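Local coordinates for plu4264 (Photorhabdus luminescens subsp. laumondii, PDB 4MV2), which is a nickel-bound cupin protein of unknown function, possibly a metal-dependent enzyme of the kind found in its DddK-like family, at residues 16-21 / 46-51; 37-42 / 100-105; 66-71 / 89-94; 58-63 / 74-79. One frame throughout, in Å; residues are numbered along the deposited sequence. Where two conformers were deposited one is given.

Contact 1: 16-21 / 46-51; sequences EYDLDG and KSFRHS. With NI (nickel (II) ion), chain C.
Tyr-17 meets both Phe-48 and His-50, and the tight part of this contact gathers round its ring. The carbonyl O of Tyr-17 takes the one direct hydrogen bond between the segments, from Phe-48 N at 2.8 Å, with the donor well above the carbonyl plane. At the edge of the Tyr-17 ring, Tyr-17 CD1 lies 3.5 Å from Phe-48 CD2, while Tyr-17 CE1 comes to 3.3 Å from His-50 ND1. The Tyr-17 ring is inclined to both neighbours, its plane 57° from that of Phe-48 and 65° from that of His-50, so the three form an aromatic cluster without a stack. With CG between its backbone N and carbonyl carbon (chi1 75°), His-50 turns NE2 to the nickel ion at 2.1 Å. Its other ring nitrogen, ND1, donates in the ring plane to a water that also meets Tyr-17 OH, a second-shell link probably steadying the ligand's rotation.

The looser side surrounds Asp-18, whose OD2 lies at the edge of the Phe-48 ring. Two waters join the segments here: one bridges Asp-18 O and Lys-46 O, the other joins Asp-18 OD2 to Lys-46 O and NZ.

Deeper in, Ser-47 OG bonds to Val-92 N on strand 90-94, and Leu-19 packs on Cys-39 and Val-41 of strand 35-41; the type I' turn between strands 14-16 and 19-23 faces the metal-binding loop between strands 45-46 and 55-62.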
# COMPACT_ATOMS: atom_id res chain seq x y z
N GLU A 16 17.36 1.21 7.10
CA GLU A 16 17.90 0.20 6.21
C GLU A 16 17.77 0.69 4.78
O GLU A 16 16.90 1.50 4.47
CB GLU A 16 17.22 -1.16 6.43
CG GLU A 16 15.74 -1.14 6.25
CD GLU A 16 15.13 -2.53 6.31
OE1 GLU A 16 15.68 -3.45 5.67
OE2 GLU A 16 14.10 -2.73 6.99
N TYR A 17 18.66 0.25 3.91
CA TYR A 17 18.69 0.73 2.54
C TYR A 17 18.80 2.24 2.48
O TYR A 17 18.29 2.86 1.56
CB TYR A 17 17.46 0.22 1.75
CG TYR A 17 17.50 -1.28 1.57
CD1 TYR A 17 18.24 -1.86 0.55
CD2 TYR A 17 16.82 -2.12 2.43
CE1 TYR A 17 18.30 -3.24 0.39
CE2 TYR A 17 16.86 -3.51 2.27
CZ TYR A 17 17.59 -4.05 1.25
OH TYR A 17 17.66 -5.42 1.08
N ASP A 18 19.46 2.81 3.50
CA ASP A 18 19.72 4.23 3.59
C ASP A 18 18.43 5.06 3.67
O ASP A 18 18.41 6.26 3.32
CB ASP A 18 20.62 4.70 2.45
CG ASP A 18 21.98 4.03 2.48
OD1 ASP A 18 22.44 3.59 3.55
OD2 ASP A 18 22.60 3.96 1.42
N LEU A 19 17.36 4.44 4.14
CA LEU A 19 16.12 5.14 4.42
C LEU A 19 15.54 4.62 5.73
O LEU A 19 16.11 3.72 6.33
CB LEU A 19 15.17 5.02 3.22
CG LEU A 19 14.72 3.63 2.77
CD1 LEU A 19 13.88 2.85 3.79
CD2 LEU A 19 13.96 3.77 1.46
N ASP A 20 14.47 5.24 6.20
CA ASP A 20 13.83 4.84 7.43
C ASP A 20 12.56 4.08 7.10
O ASP A 20 11.71 4.58 6.34
CB ASP A 20 13.51 6.07 8.28
CG ASP A 20 14.74 6.66 8.89
OD1 ASP A 20 15.72 5.90 9.12
OD2 ASP A 20 14.80 7.90 9.07
N GLY A 21 12.45 2.87 7.60
CA GLY A 21 11.33 2.01 7.26
C GLY A 21 10.57 1.47 8.46
O GLY A 21 11.10 1.27 9.54
N LYS A 46 19.45 10.13 -0.40
CA LYS A 46 19.00 9.12 -1.38
C LYS A 46 19.08 7.75 -0.77
O LYS A 46 19.88 7.50 0.12
CB LYS A 46 19.84 9.20 -2.65
CG LYS A 46 21.30 8.89 -2.43
CD LYS A 46 22.01 8.57 -3.71
CE LYS A 46 22.06 7.06 -4.03
NZ LYS A 46 22.97 6.25 -3.10
N SER A 47 18.27 6.82 -1.29
CA SER A 47 18.28 5.44 -0.75
C SER A 47 19.30 4.55 -1.45
O SER A 47 19.90 4.93 -2.43
CB SER A 47 16.90 4.83 -0.79
OG SER A 47 16.50 4.58 -2.13
N PHE A 48 19.47 3.33 -0.93
CA PHE A 48 20.49 2.39 -1.40
C PHE A 48 20.06 1.66 -2.65
O PHE A 48 19.03 1.09 -2.70
CB PHE A 48 20.75 1.36 -0.28
CG PHE A 48 21.69 0.28 -0.67
CD1 PHE A 48 23.05 0.46 -0.53
CD2 PHE A 48 21.21 -0.95 -1.14
CE1 PHE A 48 23.94 -0.56 -0.88
CE2 PHE A 48 22.10 -1.98 -1.49
CZ PHE A 48 23.45 -1.78 -1.35
N ARG A 49 20.90 1.69 -3.68
CA ARG A 49 20.51 1.11 -4.97
C ARG A 49 20.59 -0.41 -4.93
O ARG A 49 21.61 -0.98 -4.47
CB ARG A 49 21.41 1.72 -6.07
CG ARG A 49 21.09 1.25 -7.49
CD ARG A 49 21.89 2.07 -8.51
NE ARG A 49 21.76 1.65 -9.92
CZ ARG A 49 22.60 0.83 -10.58
NH1 ARG A 49 23.66 0.29 -9.98
NH2 ARG A 49 22.38 0.54 -11.86
N HIS A 50 19.51 -1.09 -5.34
CA HIS A 50 19.61 -2.55 -5.44
C HIS A 50 18.73 -3.07 -6.54
O HIS A 50 18.00 -2.31 -7.19
CB HIS A 50 19.22 -3.20 -4.10
CG HIS A 50 17.75 -3.21 -3.77
ND1 HIS A 50 17.25 -3.94 -2.70
CD2 HIS A 50 16.67 -2.63 -4.35
CE1 HIS A 50 15.94 -3.77 -2.62
NE2 HIS A 50 15.56 -2.99 -3.61
N SER A 51 18.76 -4.38 -6.71
CA SER A 51 17.89 -5.05 -7.67
C SER A 51 17.56 -6.43 -7.15
O SER A 51 18.24 -6.95 -6.26
CB SER A 51 18.59 -5.17 -9.03
OG SER A 51 19.68 -6.07 -8.99
NI NI C . 13.53 -3.05 -4.17
O HOH W 1 19.10 -5.84 -1.57
O HOH W 2 20.44 8.11 3.01
O HOH W 3 22.36 6.19 -0.06
O HOH W 4 13.08 -1.32 -3.12
O HOH W 5 12.95 -3.95 -2.28

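Contact 2: 37-42 / 100-105; sequences AWCIVR and FHFYTI
Trp-38 and His-101 share a side-chain hydrogen bond, NE1 to ND1 at 3.0 Å, that lies in the planes of both rings although those planes are nearly perpendicular. NE1 donates, which makes ND1 the acceptor and leaves any proton on the imidazole at NE2. Ile-40 covers one face of the same imidazole, its CG1 3.9 Å from the ring centroid, and its CD1 reaches His-101 CE1. Next along this face, Tyr-103 lies under the backbone of the opposite strand: Ala-37 O sits 3.4 Å above the middle of its ring, and Trp-38 CB packs against CE1.

The other face carries Cys-39 and Phe-102. Phe-102 CG stands between its own backbone N and carbonyl carbon (chi1 67°), which brings the ring beneath Cys-39, with CB 3.7 Å from the centroid in a CH-pi contact and SG more obliquely placed. Val-41 CG2 touches the edge of that ring.

These pairs are set in register by strands 35-41 and 100-107, antiparallel neighbours in the larger sheet of the cupin beta-barrel. Hydrogen-bonded pairs at Ala-37/Thr-104, Cys-39/Phe-102 and Val-41/Phe-100 alternate with the non-hydrogen-bonded Trp-38/Tyr-103 and Ile-40/His-101, and Cys-39 N to Phe-102 O measures 2.8 Å.

Further out, Leu-19 and Val-92 pack on Phe-102 inside the barrel, while Thr-104 OG1 bonds to the nickel ligand Glu-56. On the Trp-38 face, Val-60, Lys-78 and Leu-81 of the second subunit pack against Trp-38, His-101 and Tyr-103 respectively.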
# COMPACT_ATOMS: atom_id res chain seq x y z
N ALA A 37 6.44 -2.19 3.36
CA ALA A 37 7.05 -1.26 4.30
C ALA A 37 6.66 0.17 3.98
O ALA A 37 6.59 0.56 2.83
CB ALA A 37 8.54 -1.37 4.29
N TRP A 38 6.44 0.93 5.03
CA TRP A 38 6.35 2.39 4.92
C TRP A 38 7.79 2.93 4.98
O TRP A 38 8.51 2.67 5.95
CB TRP A 38 5.54 3.00 6.07
CG TRP A 38 5.23 4.47 5.94
CD1 TRP A 38 6.13 5.51 5.88
CD2 TRP A 38 3.94 5.05 5.84
NE1 TRP A 38 5.46 6.70 5.78
CE2 TRP A 38 4.12 6.44 5.73
CE3 TRP A 38 2.65 4.53 5.84
CZ2 TRP A 38 3.05 7.32 5.64
CZ3 TRP A 38 1.59 5.38 5.73
CH2 TRP A 38 1.79 6.77 5.65
N CYS A 39 8.18 3.71 3.98
CA CYS A 39 9.55 4.19 3.85
C CYS A 39 9.58 5.71 3.76
O CYS A 39 8.74 6.34 3.12
CB CYS A 39 10.14 3.65 2.56
SG CYS A 39 10.25 1.84 2.51
N ILE A 40 10.60 6.27 4.39
CA ILE A 40 10.86 7.70 4.35
C ILE A 40 12.28 7.92 3.92
O ILE A 40 13.24 7.42 4.54
CB ILE A 40 10.63 8.43 5.69
CG1 ILE A 40 9.24 8.18 6.24
CG2 ILE A 40 10.88 9.93 5.47
CD1 ILE A 40 9.04 8.74 7.65
N VAL A 41 12.42 8.66 2.83
CA VAL A 41 13.73 9.16 2.38
C VAL A 41 13.83 10.57 2.91
O VAL A 41 13.05 11.45 2.54
CB VAL A 41 13.93 9.05 0.86
CG1 VAL A 41 15.35 9.54 0.49
CG2 VAL A 41 13.73 7.62 0.36
N ARG A 42 14.79 10.79 3.80
CA ARG A 42 14.90 12.05 4.52
C ARG A 42 15.34 13.17 3.58
O ARG A 42 15.88 12.92 2.50
CB ARG A 42 15.86 11.86 5.69
CG ARG A 42 15.36 10.84 6.70
CD ARG A 42 14.05 11.25 7.33
NE ARG A 42 13.59 10.29 8.33
CZ ARG A 42 12.47 10.42 9.00
NH1 ARG A 42 11.66 11.44 8.78
NH2 ARG A 42 12.12 9.49 9.90
N PHE A 100 10.25 12.48 2.10
CA PHE A 100 9.58 11.78 1.01
C PHE A 100 9.09 10.44 1.52
O PHE A 100 9.89 9.64 2.00
CB PHE A 100 10.49 11.56 -0.18
CG PHE A 100 9.85 10.78 -1.28
CD1 PHE A 100 8.86 11.38 -2.05
CD2 PHE A 100 10.17 9.45 -1.53
CE1 PHE A 100 8.25 10.70 -3.07
CE2 PHE A 100 9.54 8.78 -2.57
CZ PHE A 100 8.59 9.40 -3.31
N HIS A 101 7.78 10.23 1.50
CA HIS A 101 7.16 9.02 2.00
C HIS A 101 6.61 8.18 0.86
O HIS A 101 5.93 8.69 -0.04
CB HIS A 101 5.96 9.34 2.90
CG HIS A 101 6.24 10.12 4.12
ND1 HIS A 101 6.09 9.57 5.37
CD2 HIS A 101 6.61 11.42 4.31
CE1 HIS A 101 6.34 10.50 6.28
NE2 HIS A 101 6.63 11.63 5.66
N PHE A 102 6.82 6.87 0.96
CA PHE A 102 6.17 5.93 0.02
C PHE A 102 5.98 4.61 0.73
O PHE A 102 6.69 4.31 1.69
CB PHE A 102 7.00 5.78 -1.28
CG PHE A 102 8.34 5.12 -1.11
CD1 PHE A 102 9.44 5.83 -0.70
CD2 PHE A 102 8.51 3.79 -1.48
CE1 PHE A 102 10.67 5.21 -0.60
CE2 PHE A 102 9.72 3.20 -1.37
CZ PHE A 102 10.80 3.92 -0.93
N TYR A 103 5.04 3.81 0.24
CA TYR A 103 4.83 2.45 0.70
C TYR A 103 5.31 1.53 -0.39
O TYR A 103 4.98 1.72 -1.54
CB TYR A 103 3.34 2.19 1.06
CG TYR A 103 3.21 1.12 2.12
CD1 TYR A 103 3.22 1.44 3.45
CD2 TYR A 103 3.16 -0.23 1.78
CE1 TYR A 103 3.19 0.46 4.46
CE2 TYR A 103 3.13 -1.21 2.75
CZ TYR A 103 3.19 -0.87 4.09
OH TYR A 103 3.19 -1.87 5.01
N THR A 104 6.09 0.53 -0.03
CA THR A 104 6.50 -0.50 -0.98
C THR A 104 5.81 -1.81 -0.61
O THR A 104 5.67 -2.15 0.54
CB THR A 104 8.00 -0.69 -1.09
OG1 THR A 104 8.21 -1.75 -1.99
CG2 THR A 104 8.67 -0.98 0.23
N ILE A 105 5.35 -2.50 -1.64
CA ILE A 105 4.80 -3.84 -1.55
C ILE A 105 5.59 -4.71 -2.51
O ILE A 105 5.75 -4.38 -3.66
CB ILE A 105 3.30 -3.86 -1.90
CG1 ILE A 105 2.51 -2.98 -0.93
CG2 ILE A 105 2.78 -5.30 -1.91
CD1 ILE A 105 1.07 -2.82 -1.28

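Contact 3: 66-71 / 89-94; sequences IIRIND and EHHVIN. With NI (nickel (II) ion), chain C.
Ile-93, Arg-68 and Ile-66 bury the most surface where segments 66-71 and 89-94 meet. Ile-66 and Ile-93 form a hydrogen-bonded antiparallel pair, Ile-66 N to Ile-93 O and Ile-93 N to Ile-66 O both measuring 2.9 Å, and their CB atoms lie 4.1 Å apart. From there Ile-93 CD1 extends over the centre of the Arg-68 guanidinium, 3.9 Å from CZ. Arg-68 arrives with an extended start and a bend at chi3 (-69°), which folds its flat end back across the isoleucine; a salt bridge from NE to Asp-73 holds that end. Its aliphatic part runs beside His-91, CD to CE1 at 4.0 Å, with the guanidinium and imidazole planes almost perpendicular. A water links the Arg-68 backbone to the His-91 ring, donating to Arg-68 O and hydrogen-bonding to His-91 ND1.

The pairing is closed by Asn-70 and Glu-89: Asn-70 N bonds to Glu-89 O, and Asn-70 OD1 accepts from Glu-89 N at 2.9 Å. On the opposite face of the sheet Ile-67 CD1 packs against Val-92, and Val-92 continues the apolar packing to Phe-100 and Phe-102.

His-90 shares that inner face. Its ND1 is hydrogen-bonded to Ser-88 O, consistent with a fixed rotation of the ring, whose NE2 binds nickel at 2.2 Å. With His-50, His-52 and Glu-56 it completes the three-histidine, one-glutamate metal site characteristic of the cupin barrel.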
# COMPACT_ATOMS: atom_id res chain seq x y z
N ILE A 66 12.83 11.68 -7.05
CA ILE A 66 13.12 11.03 -8.31
C ILE A 66 13.30 9.55 -8.06
O ILE A 66 14.10 9.18 -7.22
CB ILE A 66 14.41 11.58 -8.91
CG1 ILE A 66 14.26 13.07 -9.20
CG2 ILE A 66 14.76 10.84 -10.19
CD1 ILE A 66 15.58 13.73 -9.51
N ILE A 67 12.59 8.71 -8.80
CA ILE A 67 12.86 7.28 -8.76
C ILE A 67 13.74 7.00 -9.96
O ILE A 67 13.32 7.16 -11.09
CB ILE A 67 11.60 6.41 -8.79
CG1 ILE A 67 10.50 6.93 -7.87
CG2 ILE A 67 11.98 4.98 -8.47
CD1 ILE A 67 10.87 6.97 -6.42
N ARG A 68 14.98 6.56 -9.72
CA ARG A 68 15.89 6.21 -10.79
C ARG A 68 15.83 4.71 -10.97
O ARG A 68 16.15 3.97 -10.05
CB ARG A 68 17.30 6.66 -10.44
CG ARG A 68 18.31 6.35 -11.56
CD ARG A 68 19.59 7.12 -11.43
NE ARG A 68 19.36 8.54 -11.67
CZ ARG A 68 20.25 9.50 -11.43
NH1 ARG A 68 21.42 9.23 -10.88
NH2 ARG A 68 19.93 10.76 -11.69
N ILE A 69 15.42 4.29 -12.16
CA ILE A 69 15.26 2.88 -12.49
C ILE A 69 16.12 2.62 -13.72
O ILE A 69 15.84 3.13 -14.80
CB ILE A 69 13.78 2.51 -12.75
CG1 ILE A 69 12.92 2.86 -11.52
CG2 ILE A 69 13.64 1.02 -13.12
CD1 ILE A 69 11.45 2.67 -11.74
N ASN A 70 17.18 1.85 -13.53
CA ASN A 70 18.17 1.63 -14.57
C ASN A 70 18.53 2.94 -15.24
O ASN A 70 18.45 3.07 -16.48
CB ASN A 70 17.65 0.66 -15.62
CG ASN A 70 17.43 -0.73 -15.06
OD1 ASN A 70 18.08 -1.14 -14.10
ND2 ASN A 70 16.52 -1.46 -15.67
N ASP A 71 18.95 3.91 -14.46
CA ASP A 71 19.37 5.18 -15.12
C ASP A 71 18.30 5.93 -16.02
O ASP A 71 18.65 6.77 -16.87
CB ASP A 71 20.64 4.93 -15.93
CG ASP A 71 21.79 4.45 -15.07
OD1 ASP A 71 22.07 5.12 -14.04
OD2 ASP A 71 22.39 3.41 -15.42
N GLU A 89 17.82 -2.12 -11.38
CA GLU A 89 18.45 -1.36 -10.32
C GLU A 89 17.61 -0.14 -10.03
O GLU A 89 17.22 0.60 -10.93
CB GLU A 89 19.85 -0.93 -10.72
CG GLU A 89 20.80 -2.08 -11.02
CD GLU A 89 21.28 -2.86 -9.78
OE1 GLU A 89 21.31 -2.29 -8.67
OE2 GLU A 89 21.66 -4.06 -9.95
N HIS A 90 17.33 0.08 -8.76
CA HIS A 90 16.45 1.16 -8.38
C HIS A 90 16.87 1.76 -7.10
O HIS A 90 17.35 1.05 -6.21
CB HIS A 90 14.97 0.72 -8.28
CG HIS A 90 14.72 -0.53 -7.46
ND1 HIS A 90 15.03 -1.80 -7.93
CD2 HIS A 90 14.13 -0.71 -6.25
CE1 HIS A 90 14.69 -2.70 -7.02
NE2 HIS A 90 14.12 -2.07 -6.00
N HIS A 91 16.72 3.08 -7.04
CA HIS A 91 16.78 3.82 -5.78
C HIS A 91 15.98 5.15 -5.87
O HIS A 91 15.46 5.52 -6.94
CB HIS A 91 18.24 4.05 -5.34
CG HIS A 91 19.01 5.08 -6.11
ND1 HIS A 91 19.59 4.83 -7.34
CD2 HIS A 91 19.37 6.34 -5.77
CE1 HIS A 91 20.27 5.90 -7.72
NE2 HIS A 91 20.13 6.84 -6.80
N VAL A 92 15.88 5.82 -4.73
CA VAL A 92 15.05 6.99 -4.56
C VAL A 92 15.94 8.17 -4.18
O VAL A 92 16.79 8.05 -3.31
CB VAL A 92 14.02 6.74 -3.46
CG1 VAL A 92 13.07 7.92 -3.34
CG2 VAL A 92 13.21 5.46 -3.77
N ILE A 93 15.73 9.29 -4.87
CA ILE A 93 16.52 10.50 -4.67
C ILE A 93 15.61 11.59 -4.19
O ILE A 93 14.69 11.98 -4.89
CB ILE A 93 17.21 10.95 -5.99
CG1 ILE A 93 18.15 9.86 -6.50
CG2 ILE A 93 17.94 12.30 -5.79
CD1 ILE A 93 18.47 10.01 -7.99
N ASN A 94 15.86 12.08 -2.98
CA ASN A 94 15.08 13.18 -2.43
C ASN A 94 15.94 14.42 -2.30
O ASN A 94 16.65 14.58 -1.30
CB ASN A 94 14.48 12.86 -1.06
CG ASN A 94 13.58 13.98 -0.53
OD1 ASN A 94 13.28 14.96 -1.21
ND2 ASN A 94 13.19 13.86 0.73
NI NI C . 13.53 -3.05 -4.17
O HOH W 6 18.93 3.14 -9.56
O HOH W 4 13.08 -1.32 -3.12
O HOH W 5 12.95 -3.95 -2.28

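Contact 4: 58-63 / 74-79; sequences FIVIQG and FPVTKG
A chi1 of 180° in Val-60 carries CG1 to the carbonyl O of Thr-77 and leaves CG2 for Val-76. In Thr-77, chi1 of -167° swings the hydroxyl OG1 to Gly-63 O, to which it donates. The setting is a classic beta bulge in strand 55-62 of the cupin barrel: Ile-61 and Gln-62 both face His-101 on the neighbouring strand, and the chain then leaves for strand 64-69 in the smaller sheet.

Segment 74-79 crosses this turning point at a steep angle, the touching parts running 114° apart, and it too passes from one sheet to the other. Gly-79 N bonds to Val-60 O at 2.9 Å in a nearly straight N-H...O line, tilted from the carbonyl plane. Both Gly-63 and Gly-79 have positive phi, where a side chain would press on the preceding carbonyl O.

The apolar part is small. Val-60 CG2 and Val-76 CG2 stand 4.0 Å apart, their side chains slanting past one another, and Phe-100 covers both valines from strand 100-107. Lys-78 lies on the outer side: the start of its extended chain passes Ile-61 O, with CG at 3.4 Å, and NZ then hydrogen-bonds to Gln-62 OE1 of the second subunit. Gln-62 OE1 in turn accepts from Lys-78 NZ of that subunit, which ties the bulge into the dimer interface.

Gly-63 O is approached by two groups of one residue, Thr-77 OG1 at 2.7 Å and Thr-77 CA at 3.4 Å.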
# COMPACT_ATOMS: atom_id res chain seq x y z
N PHE A 58 5.71 0.70 -5.71
CA PHE A 58 5.75 1.82 -4.78
C PHE A 58 4.44 2.60 -4.93
O PHE A 58 4.01 2.93 -6.05
CB PHE A 58 6.86 2.83 -5.11
CG PHE A 58 8.29 2.35 -4.92
CD1 PHE A 58 8.62 1.13 -4.36
CD2 PHE A 58 9.30 3.20 -5.31
CE1 PHE A 58 9.93 0.76 -4.21
CE2 PHE A 58 10.61 2.83 -5.15
CZ PHE A 58 10.92 1.63 -4.60
N ILE A 59 3.87 2.98 -3.80
CA ILE A 59 2.72 3.86 -3.69
C ILE A 59 3.29 5.13 -3.04
O ILE A 59 3.71 5.12 -1.89
CB ILE A 59 1.62 3.24 -2.78
CG1 ILE A 59 1.14 1.91 -3.35
CG2 ILE A 59 0.48 4.20 -2.56
CD1 ILE A 59 0.46 1.05 -2.30
N VAL A 60 3.28 6.22 -3.80
CA VAL A 60 3.91 7.44 -3.31
C VAL A 60 2.92 8.19 -2.42
O VAL A 60 1.79 8.48 -2.85
CB VAL A 60 4.43 8.30 -4.46
CG1 VAL A 60 5.07 9.56 -3.91
CG2 VAL A 60 5.43 7.52 -5.30
N ILE A 61 3.35 8.50 -1.21
CA ILE A 61 2.46 9.02 -0.18
C ILE A 61 2.57 10.52 0.01
O ILE A 61 1.54 11.17 0.14
CB ILE A 61 2.70 8.22 1.14
CG1 ILE A 61 2.15 6.80 0.97
CG2 ILE A 61 2.19 8.95 2.37
CD1 ILE A 61 2.43 5.90 2.10
N GLN A 62 3.77 11.09 0.07
CA GLN A 62 3.92 12.50 0.42
C GLN A 62 5.29 12.96 -0.05
O GLN A 62 6.27 12.21 0.04
CB GLN A 62 3.81 12.65 1.93
CG GLN A 62 3.85 14.09 2.47
CD GLN A 62 3.76 14.04 4.00
OE1 GLN A 62 2.87 13.38 4.58
NE2 GLN A 62 4.69 14.59 4.65
N GLY A 63 5.37 14.20 -0.50
CA GLY A 63 6.64 14.79 -0.89
C GLY A 63 6.94 14.59 -2.35
O GLY A 63 6.04 14.25 -3.14
N PHE A 74 12.32 9.07 -12.97
CA PHE A 74 10.88 9.27 -12.89
C PHE A 74 10.60 10.22 -11.72
O PHE A 74 10.66 9.81 -10.59
CB PHE A 74 10.18 7.93 -12.63
CG PHE A 74 10.30 6.95 -13.76
CD1 PHE A 74 11.41 6.12 -13.86
CD2 PHE A 74 9.33 6.87 -14.74
CE1 PHE A 74 11.54 5.22 -14.93
CE2 PHE A 74 9.47 5.99 -15.81
CZ PHE A 74 10.59 5.16 -15.89
N PRO A 75 10.30 11.49 -11.99
CA PRO A 75 9.82 12.34 -10.90
C PRO A 75 8.47 11.86 -10.41
O PRO A 75 7.59 11.55 -11.21
CB PRO A 75 9.71 13.72 -11.56
CG PRO A 75 10.52 13.61 -12.80
CD PRO A 75 10.39 12.25 -13.25
N VAL A 76 8.31 11.87 -9.11
CA VAL A 76 7.09 11.36 -8.49
C VAL A 76 6.64 12.23 -7.33
O VAL A 76 7.45 12.90 -6.67
CB VAL A 76 7.19 9.91 -8.00
CG1 VAL A 76 7.42 8.94 -9.19
CG2 VAL A 76 8.27 9.76 -6.92
N THR A 77 5.34 12.17 -7.08
CA THR A 77 4.76 12.85 -5.94
C THR A 77 3.49 12.10 -5.50
O THR A 77 3.15 11.03 -6.04
CB THR A 77 4.49 14.29 -6.22
OG1 THR A 77 4.20 14.99 -4.97
CG2 THR A 77 3.36 14.42 -7.22
N LYS A 78 2.83 12.60 -4.48
CA LYS A 78 1.64 11.99 -3.86
C LYS A 78 0.69 11.42 -4.87
O LYS A 78 0.24 12.10 -5.77
CB LYS A 78 0.91 13.05 -3.04
CG LYS A 78 -0.33 12.58 -2.34
CD LYS A 78 -1.14 13.86 -1.90
CE LYS A 78 -2.36 13.57 -1.10
NZ LYS A 78 -2.99 14.85 -0.69
N GLY A 79 0.37 10.15 -4.69
CA GLY A 79 -0.59 9.46 -5.54
C GLY A 79 0.01 8.64 -6.63
O GLY A 79 -0.65 7.76 -7.16

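The four contacts span both sheets of one cupin barrel. Contact 2 joins two strands of the larger sheet, and contact 3 two of the smaller one. Contact 1 sets the turn between strands 14-16 and 19-23 against the metal loop, while contact 4 crosses between the sheets where strands 55-62 and 72-77 end. Centres of contacts 2 and 4 lie about 9 Å apart, and both touch the second subunit; those of contacts 1 and 4, which do not touch, are about 16 Å apart. Along the chain, contact 1 closes before contacts 3 and 4 open, and both fall between the segments of contact 2. Contacts 1 and 3 supply His-50 and His-90 to one nickel ion.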